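Local coordinates for protein flavohemoglobin (Malassezia yamatoensis, PDB 6O0A) that probably converts nitric oxide to nitrate, with electrons passed from NAD(P)H through FAD to a heme in its globin domain, at residues M61-A66 with Q220-T225; A107-Q112 with Y207-A212; I169-F174 with L258-N263. All coordinates share one frame; numbering follows the deposited sequence.

Interaction 1 (M61-A66 with Q220-T225); sequences MFSRSA and QPRQFT. With FAD (flavin-adenine dinucleotide), chain B.
Q220 pushes its carboxamide into the turn leading to helix 64-69, just upstream of R222-T225, whose sequence RQFT is a version of the RxY(S/T) flavin-binding motif of the ferredoxin reductase superfamily with phenylalanine in the tyrosine position. The contact is tight here. OE1 of Q220 accepts from R64 N at 2.8 Å, close to straight (N-H...O 164°), while NE2 of the same amide donates to F62 O at 2.9 Å; the pair of bonds spans S63 and fixes how the amide is turned. S63 is the N-cap: its OG accepts from A66 N, and its own backbone N bonds a heme propionate.

R222 bends at chi2 (-65°) and is extended at chi3, which carries its guanidinium to the FAD pyrophosphate. NE reaches O2P at 2.8 Å and NH2 reaches O1A at 3.0 Å, whereas NH1 turns back to P221 O on its own strand. From the globin side S65 OG donates to that same O1A at 2.6 Å, so both segments hold one phosphate oxygen. One water sits between them, taking protons from S65 N and R222 NH2 and giving one to Q220 OE1.

The outer side is much looser. M61 meets the strand through its carbonyl O, 3.7 Å from P221 CG, and its CB points away. R64 leaves only the base of its side chain near Q220; its guanidinium heads off to salt bridges with E245 and D216.

The strand itself runs on, away from 61-66, to the isoalloxazine, where T225 N donates to flavin N5 at 3.2 Å.

Interaction 2 (A107-Q112 with Y207-A212); sequences ASLGLQ and YISIYA. With HEM (protoporphyrin IX containing Fe), chain C.
The last turn of helix 96-108 comes up against strand 207-213 with S108 CA 6.0 Å from S209 CA, and G110, at a positive phi of 76°, then ends the helix in a Schellman motif. The two serines make the direct bond. With its OG anti to the backbone N (chi1 -175°), S108 reaches straight at the strand, and S209 OG donates to S108 OG over a short 2.5 Å. S209 OG itself accepts from Q223 NE2, so the donors run from strand 219-225 through S209 to S108. S108 OG gives its proton to a water at 2.6 Å, and that water donates to Y207 O. S108 OG also lies at the edge of the Y207 ring, 3.7 Å from CE1.

Y211 works through its hydroxyl, which approaches the backbone at the helix end, with OH 3.6 Å from L109 CA. Two waters complete the bridge. Y211 OH donates to one at 2.8 Å, which donates a hydrogen bond to S108 O; the other donates both to Y211 OH, at 2.6 Å, and to L109 O. The carbonyls of S108 and L109 thus each take a water-donated bond, from waters held by Y211 OH. L109 splits its branches between two partners: CD2 leans toward Y211 OH, and CD1 packs against the heme at CAD, 3.6 Å away.

Strand 207-213 runs between strands 219-225 and 258-262. L109 also touches P221 on the first, while S108 OG makes a weak hydrogen bond to S262 OG on the second, leaving the end of the globin helix lying across three adjacent strands.

Interaction 3 (I169-F174 with L258-N263); sequences IVRAKF and LLDISN
Two neighbouring strands of the antiparallel FAD-domain sheet pair here, with A172 opposite I261 and F174 opposite L259 as hydrogen-bonded pairs. Each pair has two bonds: A172 N to I261 O at 3.0 Å with I261 N returning to A172 O at 2.8 Å, then F174 N to L259 O at 2.7 Å with L259 N returning to F174 O. Between them K173 faces D260 as a non-hydrogen-bonded pair, their CA atoms 4.4 Å apart. CA-H...O contacts from D260 to A172 O and from L258 to F174 O add to the same carbonyls.

On the face shared by A172, F174, L259 and I261 the contact is apolar. I261 CD1 sits over the face of the F174 ring, 4.1 Å from its centroid, in a CH-pi contact; the two side chains cross at about a right angle. F191 and P193 of strand 186-193 also touch F174, while I261 touches I208 and I210 of strand 207-213, and L259 touches I210 and A212. This buried face is consistent with the inner lining of the six-stranded antiparallel barrel that carries FAD in the ferredoxin reductase family, and strands 171-181 and 258-262 are its middle pair in sheet order.

The other face is polar and partly exposed. K173 starts with CG anti to the backbone N (chi1 -157°) and bends twice, at chi2 and chi3, curling over D260 so that CD lies 3.2 Å from OD1. The salt bridge from K173 NZ to D260 OD1 is long, 3.5 Å. NZ has a second partner in a water at 2.9 Å, and this water donates to L258 O.

In the fold
Strands 219-225, 207-213, 258-262 and 171-181 lie side by side in one sheet, so the three contacts follow its order. Interactions 1 and 2 have centres about 8 Å apart and share a strand pairing through probable hydrogen bonds of Q220 N with A212 O and I210 N with R222 O. Interactions 2 and 3, also about 8 Å between centres, join through probable hydrogen bonds from S262 N to S209 O and Y211 N to D260 O. Interactions 1 and 3 do not touch, their nearest atoms being about 6 Å apart. Interactions 1 and 2 bring the globin onto the barrel near both cofactors; interaction 3 stands back, with the R171 side chain about 10 Å from the heme.

Interaction 1 (M61-A66 with Q220-T225)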
loop_
_atom_site.group_PDB
_atom_site.type_symbol
_atom_site.label_atom_id
_atom_site.label_comp_id
_atom_site.label_asym_id
_atom_site.label_seq_id
_atom_site.Cartn_x
_atom_site.Cartn_y
_atom_site.Cartn_z
ATOM N N MET A 61 -3.985 14.843 5.351
ATOM C CA MET A 61 -3.638 13.565 5.972
ATOM C C MET A 61 -4.691 12.508 5.655
ATOM O O MET A 61 -4.429 11.622 4.837
ATOM C CB MET A 61 -3.437 13.764 7.477
ATOM C CG MET A 61 -3.212 12.490 8.278
ATOM S SD MET A 61 -1.548 11.845 8.087
ATOM C CE MET A 61 -0.632 13.006 9.103
ATOM N N PHE A 62 -5.879 12.580 6.244
ATOM C CA PHE A 62 -6.897 11.552 6.026
ATOM C C PHE A 62 -7.656 11.743 4.717
ATOM O O PHE A 62 -7.963 12.865 4.304
ATOM C CB PHE A 62 -7.900 11.540 7.185
ATOM C CG PHE A 62 -7.343 10.976 8.447
ATOM C CD1 PHE A 62 -7.238 9.603 8.620
ATOM C CD2 PHE A 62 -6.895 11.821 9.464
ATOM C CE1 PHE A 62 -6.699 9.078 9.797
ATOM C CE2 PHE A 62 -6.361 11.305 10.633
ATOM C CZ PHE A 62 -6.263 9.934 10.801
ATOM N N SER A 63 -7.999 10.629 4.088
ATOM C CA SER A 63 -8.745 10.652 2.844
ATOM C C SER A 63 -10.228 10.801 3.125
ATOM O O SER A 63 -10.813 10.000 3.863
ATOM C CB SER A 63 -8.511 9.372 2.048
ATOM O OG SER A 63 -9.472 9.287 1.005
ATOM N N ARG A 64 -10.841 11.811 2.510
ATOM C CA ARG A 64 -12.283 11.971 2.656
ATOM C C ARG A 64 -13.024 10.777 2.065
ATOM O O ARG A 64 -14.011 10.304 2.637
ATOM C CB ARG A 64 -12.731 13.272 1.992
ATOM C CG ARG A 64 -14.240 13.416 1.903
ATOM C CD ARG A 64 -14.643 14.860 1.656
ATOM N NE ARG A 64 -14.258 15.358 0.338
ATOM C CZ ARG A 64 -14.454 16.613 -0.062
ATOM N NH1 ARG A 64 -14.098 17.005 -1.275
ATOM N NH2 ARG A 64 -15.037 17.481 0.772
ATOM N N SER A 65 -12.550 10.256 0.925
ATOM C CA SER A 65 -13.235 9.114 0.336
ATOM C C SER A 65 -13.210 7.918 1.274
ATOM O O SER A 65 -14.190 7.163 1.351
ATOM C CB SER A 65 -12.602 8.752 -1.015
ATOM O OG SER A 65 -12.906 9.725 -2.000
ATOM N N ALA A 66 -12.098 7.715 1.991
ATOM C CA ALA A 66 -12.035 6.588 2.916
ATOM C C ALA A 66 -13.002 6.773 4.075
ATOM O O ALA A 66 -13.508 5.786 4.623
ATOM C CB ALA A 66 -10.606 6.386 3.431
ATOM N N GLN A 220 -5.412 16.445 -0.510
ATOM C CA GLN A 220 -5.636 15.008 -0.363
ATOM C C GLN A 220 -4.491 14.231 -0.989
ATOM O O GLN A 220 -4.096 14.535 -2.122
ATOM C CB GLN A 220 -6.952 14.583 -1.009
ATOM C CG GLN A 220 -8.175 15.120 -0.312
ATOM C CD GLN A 220 -8.516 14.292 0.896
ATOM O OE1 GLN A 220 -9.104 13.221 0.771
ATOM N NE2 GLN A 220 -8.138 14.769 2.072
ATOM N N PRO A 221 -3.959 13.237 -0.284
ATOM C CA PRO A 221 -2.919 12.373 -0.859
ATOM C C PRO A 221 -3.462 11.082 -1.460
ATOM O O PRO A 221 -4.475 10.561 -0.981
ATOM C CB PRO A 221 -2.040 12.061 0.360
ATOM C CG PRO A 221 -3.054 11.944 1.467
ATOM C CD PRO A 221 -4.116 13.020 1.165
ATOM N N ARG A 222 -2.805 10.570 -2.503
ATOM C CA ARG A 222 -2.983 9.194 -2.962
ATOM C C ARG A 222 -1.602 8.623 -3.256
ATOM O O ARG A 222 -0.677 9.367 -3.589
ATOM C CB ARG A 222 -3.851 9.112 -4.224
ATOM C CG ARG A 222 -5.269 9.707 -4.099
ATOM C CD ARG A 222 -6.109 8.914 -3.107
ATOM N NE ARG A 222 -7.536 9.276 -3.133
ATOM C CZ ARG A 222 -8.151 10.043 -2.235
ATOM N NH1 ARG A 222 -7.483 10.569 -1.212
ATOM N NH2 ARG A 222 -9.450 10.277 -2.352
ATOM N N GLN A 223 -1.473 7.298 -3.156
ATOM C CA GLN A 223 -0.204 6.612 -3.406
ATOM C C GLN A 223 -0.128 6.059 -4.823
ATOM O O GLN A 223 -1.113 5.529 -5.346
ATOM C CB GLN A 223 0.018 5.467 -2.416
ATOM C CG GLN A 223 0.176 5.938 -0.969
ATOM C CD GLN A 223 -1.148 6.310 -0.336
ATOM O OE1 GLN A 223 -2.107 5.540 -0.389
ATOM N NE2 GLN A 223 -1.200 7.491 0.300
ATOM N N PHE A 224 1.054 6.177 -5.431
ATOM C CA PHE A 224 1.312 5.556 -6.730
ATOM C C PHE A 224 2.712 4.966 -6.762
ATOM O O PHE A 224 3.659 5.548 -6.237
ATOM C CB PHE A 224 1.118 6.554 -7.878
ATOM C CG PHE A 224 -0.265 7.128 -7.920
ATOM C CD1 PHE A 224 -1.315 6.408 -8.458
ATOM C CD2 PHE A 224 -0.525 8.373 -7.366
ATOM C CE1 PHE A 224 -2.601 6.926 -8.466
ATOM C CE2 PHE A 224 -1.802 8.899 -7.371
ATOM C CZ PHE A 224 -2.845 8.176 -7.924
ATOM N N THR A 225 2.829 3.802 -7.392
ATOM C CA THR A 225 4.103 3.107 -7.514
ATOM C C THR A 225 5.059 3.848 -8.444
ATOM O O THR A 225 4.683 4.280 -9.539
ATOM C CB THR A 225 3.837 1.698 -8.048
ATOM O OG1 THR A 225 2.948 1.025 -7.148
ATOM C CG2 THR A 225 5.148 0.904 -8.156
HETATM P PA FAD B . -10.896 7.352 -4.124
HETATM O O1A FAD B . -11.481 8.708 -3.987
HETATM O O2A FAD B . -9.844 6.993 -3.111
HETATM O O5B FAD B . -12.058 6.258 -4.077
HETATM C C5B FAD B . -11.726 4.860 -3.987
HETATM C C4B FAD B . -13.040 4.126 -3.893
HETATM O O4B FAD B . -13.759 4.598 -2.730
HETATM C C3B FAD B . -13.994 4.363 -5.050
HETATM O O3B FAD B . -13.731 3.498 -6.153
HETATM C C2B FAD B . -15.351 4.049 -4.414
HETATM O O2B FAD B . -15.618 2.651 -4.405
HETATM C C1B FAD B . -15.156 4.548 -2.976
HETATM N N9A FAD B . -15.719 5.873 -2.733
HETATM C C8A FAD B . -15.231 7.065 -3.196
HETATM N N7A FAD B . -15.973 8.101 -2.887
HETATM C C5A FAD B . -17.026 7.549 -2.175
HETATM C C6A FAD B . -18.193 8.111 -1.628
HETATM N N6A FAD B . -18.489 9.415 -1.692
HETATM N N1A FAD B . -19.069 7.277 -1.022
HETATM C C2A FAD B . -18.780 5.972 -0.965
HETATM N N3A FAD B . -17.715 5.326 -1.453
HETATM C C4A FAD B . -16.877 6.176 -2.057
HETATM N N1 FAD B . -3.184 3.464 -8.600
HETATM C C2 FAD B . -2.751 3.614 -9.888
HETATM O O2 FAD B . -3.512 3.981 -10.793
HETATM N N3 FAD B . -1.419 3.347 -10.195
HETATM C C4 FAD B . -0.448 2.940 -9.299
HETATM O O4 FAD B . 0.711 2.755 -9.671
HETATM C C4X FAD B . -0.916 2.788 -7.942
HETATM N N5 FAD B . -0.059 2.405 -7.032
HETATM C C5X FAD B . -0.515 2.261 -5.725
HETATM C C6 FAD B . 0.381 1.838 -4.742
HETATM C C7 FAD B . -0.020 1.691 -3.418
HETATM C C7M FAD B . 0.963 1.194 -2.388
HETATM C C8 FAD B . -1.346 1.992 -3.060
HETATM C C8M FAD B . -1.810 1.882 -1.632
HETATM C C9 FAD B . -2.244 2.402 -4.039
HETATM C C9A FAD B . -1.847 2.527 -5.367
HETATM N N10 FAD B . -2.742 2.934 -6.382
HETATM C C10 FAD B . -2.306 3.072 -7.683
HETATM C "C1'" FAD B . -4.128 3.307 -6.056
HETATM C "C2'" FAD B . -4.267 4.788 -5.718
HETATM O "O2'" FAD B . -3.517 5.080 -4.539
HETATM C "C3'" FAD B . -5.728 5.203 -5.519
HETATM O "O3'" FAD B . -6.334 4.341 -4.557
HETATM C "C4'" FAD B . -6.552 5.162 -6.806
HETATM O "O4'" FAD B . -5.860 5.899 -7.815
HETATM C "C5'" FAD B . -7.958 5.697 -6.619
HETATM O "O5'" FAD B . -7.875 7.070 -6.174
HETATM P P FAD B . -9.180 7.976 -6.327
HETATM O O1P FAD B . -9.604 8.235 -7.730
HETATM O O2P FAD B . -8.904 9.247 -5.572
HETATM O O3P FAD B . -10.334 7.156 -5.598
HETATM O O HOH W 1 -10.947 12.121 -0.849
#

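Interaction 2 (A107-Q112 with Y207-A212)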
loop_
_atom_site.group_PDB
_atom_site.type_symbol
_atom_site.label_atom_id
_atom_site.label_comp_id
_atom_site.label_asym_id
_atom_site.label_seq_id
_atom_site.Cartn_x
_atom_site.Cartn_y
_atom_site.Cartn_z
ATOM N N ALA A 107 4.696 6.927 7.162
ATOM C CA ALA A 107 5.844 7.748 6.792
ATOM C C ALA A 107 5.586 8.484 5.484
ATOM O O ALA A 107 5.897 9.674 5.362
ATOM C CB ALA A 107 7.102 6.881 6.696
ATOM N N SER A 108 4.995 7.793 4.503
ATOM C CA SER A 108 4.592 8.437 3.259
ATOM C C SER A 108 3.737 9.664 3.521
ATOM O O SER A 108 3.903 10.705 2.874
ATOM C CB SER A 108 3.813 7.439 2.398
ATOM O OG SER A 108 3.504 7.981 1.138
ATOM N N LEU A 109 2.809 9.555 4.472
ATOM C CA LEU A 109 1.898 10.634 4.847
ATOM C C LEU A 109 2.508 11.607 5.853
ATOM O O LEU A 109 1.864 12.605 6.218
ATOM C CB LEU A 109 0.602 10.014 5.393
ATOM C CG LEU A 109 -0.132 9.153 4.359
ATOM C CD1 LEU A 109 -1.151 8.216 5.007
ATOM C CD2 LEU A 109 -0.767 10.022 3.299
ATOM N N GLY A 110 3.734 11.353 6.303
ATOM C CA GLY A 110 4.423 12.290 7.174
ATOM C C GLY A 110 3.945 12.283 8.606
ATOM O O GLY A 110 4.114 13.282 9.312
ATOM N N LEU A 111 3.365 11.173 9.060
ATOM C CA LEU A 111 2.785 11.116 10.398
ATOM C C LEU A 111 3.829 11.352 11.480
ATOM O O LEU A 111 4.878 10.701 11.510
ATOM C CB LEU A 111 2.115 9.761 10.611
ATOM C CG LEU A 111 1.500 9.563 11.996
ATOM C CD1 LEU A 111 0.439 10.628 12.253
ATOM C CD2 LEU A 111 0.918 8.159 12.147
ATOM N N GLN A 112 3.519 12.271 12.407
ATOM C CA GLN A 112 4.446 12.585 13.476
ATOM C C GLN A 112 3.988 11.973 14.799
ATOM O O GLN A 112 2.784 11.811 15.040
ATOM C CB GLN A 112 4.589 14.104 13.611
ATOM C CG GLN A 112 5.095 14.757 12.322
ATOM C CD GLN A 112 6.493 14.273 11.946
ATOM O OE1 GLN A 112 7.409 14.307 12.769
ATOM N NE2 GLN A 112 6.659 13.811 10.710
ATOM N N TYR A 207 6.527 3.352 -3.492
ATOM C CA TYR A 207 5.514 4.288 -3.936
ATOM C C TYR A 207 5.775 5.648 -3.311
ATOM O O TYR A 207 6.557 5.780 -2.366
ATOM C CB TYR A 207 4.112 3.805 -3.554
ATOM C CG TYR A 207 3.924 3.593 -2.058
ATOM C CD1 TYR A 207 3.577 4.648 -1.219
ATOM C CD2 TYR A 207 4.083 2.338 -1.487
ATOM C CE1 TYR A 207 3.389 4.440 0.141
ATOM C CE2 TYR A 207 3.900 2.134 -0.142
ATOM C CZ TYR A 207 3.556 3.191 0.668
ATOM O OH TYR A 207 3.374 2.963 2.013
ATOM N N ILE A 208 5.099 6.661 -3.847
ATOM C CA ILE A 208 5.071 7.982 -3.238
ATOM C C ILE A 208 3.613 8.338 -2.997
ATOM O O ILE A 208 2.703 7.794 -3.624
ATOM C CB ILE A 208 5.772 9.063 -4.105
ATOM C CG1 ILE A 208 5.368 8.986 -5.586
ATOM C CG2 ILE A 208 7.308 8.917 -4.031
ATOM C CD1 ILE A 208 3.978 9.484 -5.935
ATOM N N SER A 209 3.396 9.264 -2.079
ATOM C CA SER A 209 2.115 9.943 -1.964
ATOM C C SER A 209 2.216 11.278 -2.691
ATOM O O SER A 209 3.159 12.044 -2.457
ATOM C CB SER A 209 1.721 10.172 -0.496
ATOM O OG SER A 209 1.398 8.961 0.175
ATOM N N ILE A 210 1.277 11.530 -3.596
ATOM C CA ILE A 210 1.185 12.795 -4.310
ATOM C C ILE A 210 -0.078 13.507 -3.839
ATOM O O ILE A 210 -1.099 12.862 -3.548
ATOM C CB ILE A 210 1.203 12.584 -5.840
ATOM C CG1 ILE A 210 1.267 13.933 -6.557
ATOM C CG2 ILE A 210 0.014 11.761 -6.300
ATOM C CD1 ILE A 210 1.758 13.829 -7.976
ATOM N N TYR A 211 0.005 14.838 -3.756
ATOM C CA TYR A 211 -1.001 15.680 -3.119
ATOM C C TYR A 211 -1.595 16.653 -4.126
ATOM O O TYR A 211 -0.859 17.318 -4.859
ATOM C CB TYR A 211 -0.385 16.472 -1.953
ATOM C CG TYR A 211 0.060 15.609 -0.797
ATOM C CD1 TYR A 211 1.181 14.780 -0.905
ATOM C CD2 TYR A 211 -0.644 15.608 0.396
ATOM C CE1 TYR A 211 1.581 13.977 0.155
ATOM C CE2 TYR A 211 -0.244 14.824 1.466
ATOM C CZ TYR A 211 0.871 14.002 1.333
ATOM O OH TYR A 211 1.256 13.206 2.389
ATOM N N ALA A 212 -2.921 16.765 -4.127
ATOM C CA ALA A 212 -3.584 17.850 -4.841
ATOM C C ALA A 212 -4.850 18.218 -4.082
ATOM O O ALA A 212 -5.303 17.489 -3.195
ATOM C CB ALA A 212 -3.904 17.467 -6.286
HETATM C CHA HEM C . -3.725 4.196 7.525
HETATM C CHB HEM C . -3.366 1.782 11.749
HETATM C CHC HEM C . -2.349 5.942 14.031
HETATM C CHD HEM C . -3.359 8.393 9.968
HETATM C C1A HEM C . -3.693 3.180 8.464
HETATM C C2A HEM C . -3.903 1.772 8.204
HETATM C C3A HEM C . -3.798 1.110 9.363
HETATM C C4A HEM C . -3.537 2.075 10.412
HETATM C CMA HEM C . -3.947 -0.410 9.581
HETATM C CAA HEM C . -4.165 1.157 6.813
HETATM C CBA HEM C . -2.781 0.848 6.248
HETATM C CGA HEM C . -2.907 0.315 4.842
HETATM O O1A HEM C . -3.600 0.955 4.012
HETATM O O2A HEM C . -2.311 -0.749 4.546
HETATM C C1B HEM C . -3.050 2.691 12.739
HETATM C C2B HEM C . -2.831 2.387 14.140
HETATM C C3B HEM C . -2.565 3.543 14.780
HETATM C C4B HEM C . -2.587 4.606 13.793
HETATM C CMB HEM C . -2.935 0.961 14.720
HETATM C CAB HEM C . -2.246 3.787 16.276
HETATM C CBB HEM C . -1.891 2.831 17.150
HETATM C C1C HEM C . -2.576 6.963 13.132
HETATM C C2C HEM C . -2.506 8.369 13.437
HETATM C C3C HEM C . -2.781 9.061 12.316
HETATM C C4C HEM C . -3.050 8.095 11.273
HETATM C CMC HEM C . -2.134 8.905 14.838
HETATM C CAC HEM C . -2.879 10.593 12.081
HETATM C CBC HEM C . -3.225 11.454 13.057
HETATM C C1D HEM C . -3.536 7.460 8.968
HETATM C C2D HEM C . -3.845 7.787 7.588
HETATM C C3D HEM C . -3.959 6.646 6.911
HETATM C C4D HEM C . -3.717 5.543 7.827
HETATM C CMD HEM C . -4.023 9.225 7.048
HETATM C CAD HEM C . -4.289 6.527 5.407
HETATM C CBD HEM C . -5.713 5.991 5.281
HETATM C CGD HEM C . -6.738 7.084 5.481
HETATM O O1D HEM C . -6.612 8.171 4.854
HETATM O O2D HEM C . -7.707 6.860 6.259
HETATM N NA HEM C . -3.473 3.327 9.825
HETATM N NB HEM C . -2.895 4.048 12.566
HETATM N NC HEM C . -2.903 6.821 11.797
HETATM N ND HEM C . -3.453 6.086 9.077
HETATM FE FE HEM C . -2.909 5.043 10.772
HETATM O O HOH W 2 5.727 7.189 0.026
HETATM O O HOH W 3 3.792 13.800 3.305
HETATM O O HOH W 4 -0.176 13.465 4.542
#

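Interaction 3 (I169-F174 with L258-N263)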
loop_
_atom_site.group_PDB
_atom_site.type_symbol
_atom_site.label_atom_id
_atom_site.label_comp_id
_atom_site.label_asym_id
_atom_site.label_seq_id
_atom_site.Cartn_x
_atom_site.Cartn_y
_atom_site.Cartn_z
ATOM N N ILE A 169 12.022 16.826 5.310
ATOM C CA ILE A 169 10.639 17.225 5.098
ATOM C C ILE A 169 9.797 15.967 4.936
ATOM O O ILE A 169 10.320 14.855 4.893
ATOM C CB ILE A 169 10.483 18.189 3.902
ATOM C CG1 ILE A 169 11.193 17.689 2.640
ATOM C CG2 ILE A 169 11.061 19.558 4.296
ATOM C CD1 ILE A 169 10.526 16.520 1.893
ATOM N N VAL A 170 8.476 16.145 4.863
ATOM C CA VAL A 170 7.593 15.022 4.563
ATOM C C VAL A 170 7.022 15.084 3.154
ATOM O O VAL A 170 6.593 14.041 2.637
ATOM C CB VAL A 170 6.460 14.864 5.600
ATOM C CG1 VAL A 170 7.057 14.513 6.972
ATOM C CG2 VAL A 170 5.607 16.105 5.687
ATOM N N ARG A 171 6.999 16.253 2.519
ATOM C CA ARG A 171 6.672 16.350 1.105
ATOM C C ARG A 171 7.301 17.622 0.553
ATOM O O ARG A 171 7.595 18.567 1.296
ATOM C CB ARG A 171 5.158 16.329 0.867
ATOM C CG ARG A 171 4.364 17.308 1.708
ATOM C CD ARG A 171 2.880 17.042 1.511
ATOM N NE ARG A 171 2.027 17.894 2.328
ATOM C CZ ARG A 171 1.548 17.541 3.518
ATOM N NH1 ARG A 171 0.767 18.372 4.188
ATOM N NH2 ARG A 171 1.850 16.358 4.035
ATOM N N ALA A 172 7.526 17.620 -0.762
ATOM C CA ALA A 172 8.219 18.719 -1.422
ATOM C C ALA A 172 7.559 18.988 -2.767
ATOM O O ALA A 172 6.873 18.131 -3.322
ATOM C CB ALA A 172 9.715 18.423 -1.608
ATOM N N LYS A 173 7.792 20.188 -3.299
ATOM C CA LYS A 173 7.099 20.623 -4.508
ATOM C C LYS A 173 7.754 20.037 -5.753
ATOM O O LYS A 173 8.981 20.080 -5.893
ATOM C CB LYS A 173 7.093 22.151 -4.592
ATOM C CG LYS A 173 5.979 22.721 -5.461
ATOM C CD LYS A 173 4.599 22.496 -4.845
ATOM C CE LYS A 173 4.278 23.516 -3.766
ATOM N NZ LYS A 173 2.872 23.374 -3.286
ATOM N N PHE A 174 6.931 19.486 -6.646
ATOM C CA PHE A 174 7.375 18.961 -7.929
ATOM C C PHE A 174 6.586 19.605 -9.059
ATOM O O PHE A 174 5.441 20.031 -8.877
ATOM C CB PHE A 174 7.212 17.429 -8.007
ATOM C CG PHE A 174 8.315 16.669 -7.324
ATOM C CD1 PHE A 174 8.421 16.667 -5.940
ATOM C CD2 PHE A 174 9.247 15.956 -8.065
ATOM C CE1 PHE A 174 9.441 15.973 -5.299
ATOM C CE2 PHE A 174 10.279 15.255 -7.433
ATOM C CZ PHE A 174 10.368 15.261 -6.044
ATOM N N LEU A 258 2.240 22.395 -10.454
ATOM C CA LEU A 258 3.025 22.122 -9.260
ATOM C C LEU A 258 2.182 21.310 -8.286
ATOM O O LEU A 258 1.069 21.722 -7.933
ATOM C CB LEU A 258 3.475 23.432 -8.603
ATOM C CG LEU A 258 4.310 24.359 -9.478
ATOM C CD1 LEU A 258 4.592 25.657 -8.742
ATOM C CD2 LEU A 258 5.598 23.663 -9.870
ATOM N N LEU A 259 2.712 20.171 -7.846
ATOM C CA LEU A 259 2.080 19.322 -6.844
ATOM C C LEU A 259 3.137 18.900 -5.835
ATOM O O LEU A 259 4.322 18.806 -6.167
ATOM C CB LEU A 259 1.436 18.053 -7.467
ATOM C CG LEU A 259 0.276 18.250 -8.452
ATOM C CD1 LEU A 259 -0.304 16.915 -8.866
ATOM C CD2 LEU A 259 -0.798 19.112 -7.811
ATOM N N ASP A 260 2.709 18.623 -4.609
ATOM C CA ASP A 260 3.627 18.123 -3.592
ATOM C C ASP A 260 3.730 16.602 -3.679
ATOM O O ASP A 260 2.730 15.912 -3.911
ATOM C CB ASP A 260 3.162 18.543 -2.187
ATOM C CG ASP A 260 3.583 19.975 -1.822
ATOM O OD1 ASP A 260 4.601 20.475 -2.345
ATOM O OD2 ASP A 260 2.911 20.598 -0.985
ATOM N N ILE A 261 4.945 16.078 -3.494
ATOM C CA ILE A 261 5.189 14.634 -3.514
ATOM C C ILE A 261 5.965 14.252 -2.262
ATOM O O ILE A 261 6.929 14.933 -1.883
ATOM C CB ILE A 261 5.959 14.185 -4.770
ATOM C CG1 ILE A 261 5.207 14.628 -6.028
ATOM C CG2 ILE A 261 6.148 12.654 -4.751
ATOM C CD1 ILE A 261 5.763 14.074 -7.349
ATOM N N SER A 262 5.553 13.154 -1.630
ATOM C CA SER A 262 6.196 12.681 -0.415
ATOM C C SER A 262 7.545 12.038 -0.735
ATOM O O SER A 262 7.951 11.892 -1.893
ATOM C CB SER A 262 5.313 11.661 0.296
ATOM O OG SER A 262 5.350 10.411 -0.404
ATOM N N ASN A 263 8.224 11.623 0.323
ATOM C CA ASN A 263 9.380 10.768 0.181
ATOM C C ASN A 263 8.922 9.353 -0.168
ATOM O O ASN A 263 7.772 8.986 0.078
ATOM C CB ASN A 263 10.195 10.813 1.470
ATOM C CG ASN A 263 10.910 12.149 1.642
ATOM O OD1 ASN A 263 11.257 12.805 0.648
ATOM N ND2 ASN A 263 11.133 12.558 2.884
HETATM O O HOH W 5 7.197 11.514 3.515
HETATM O O HOH W 6 0.997 23.465 -5.486
#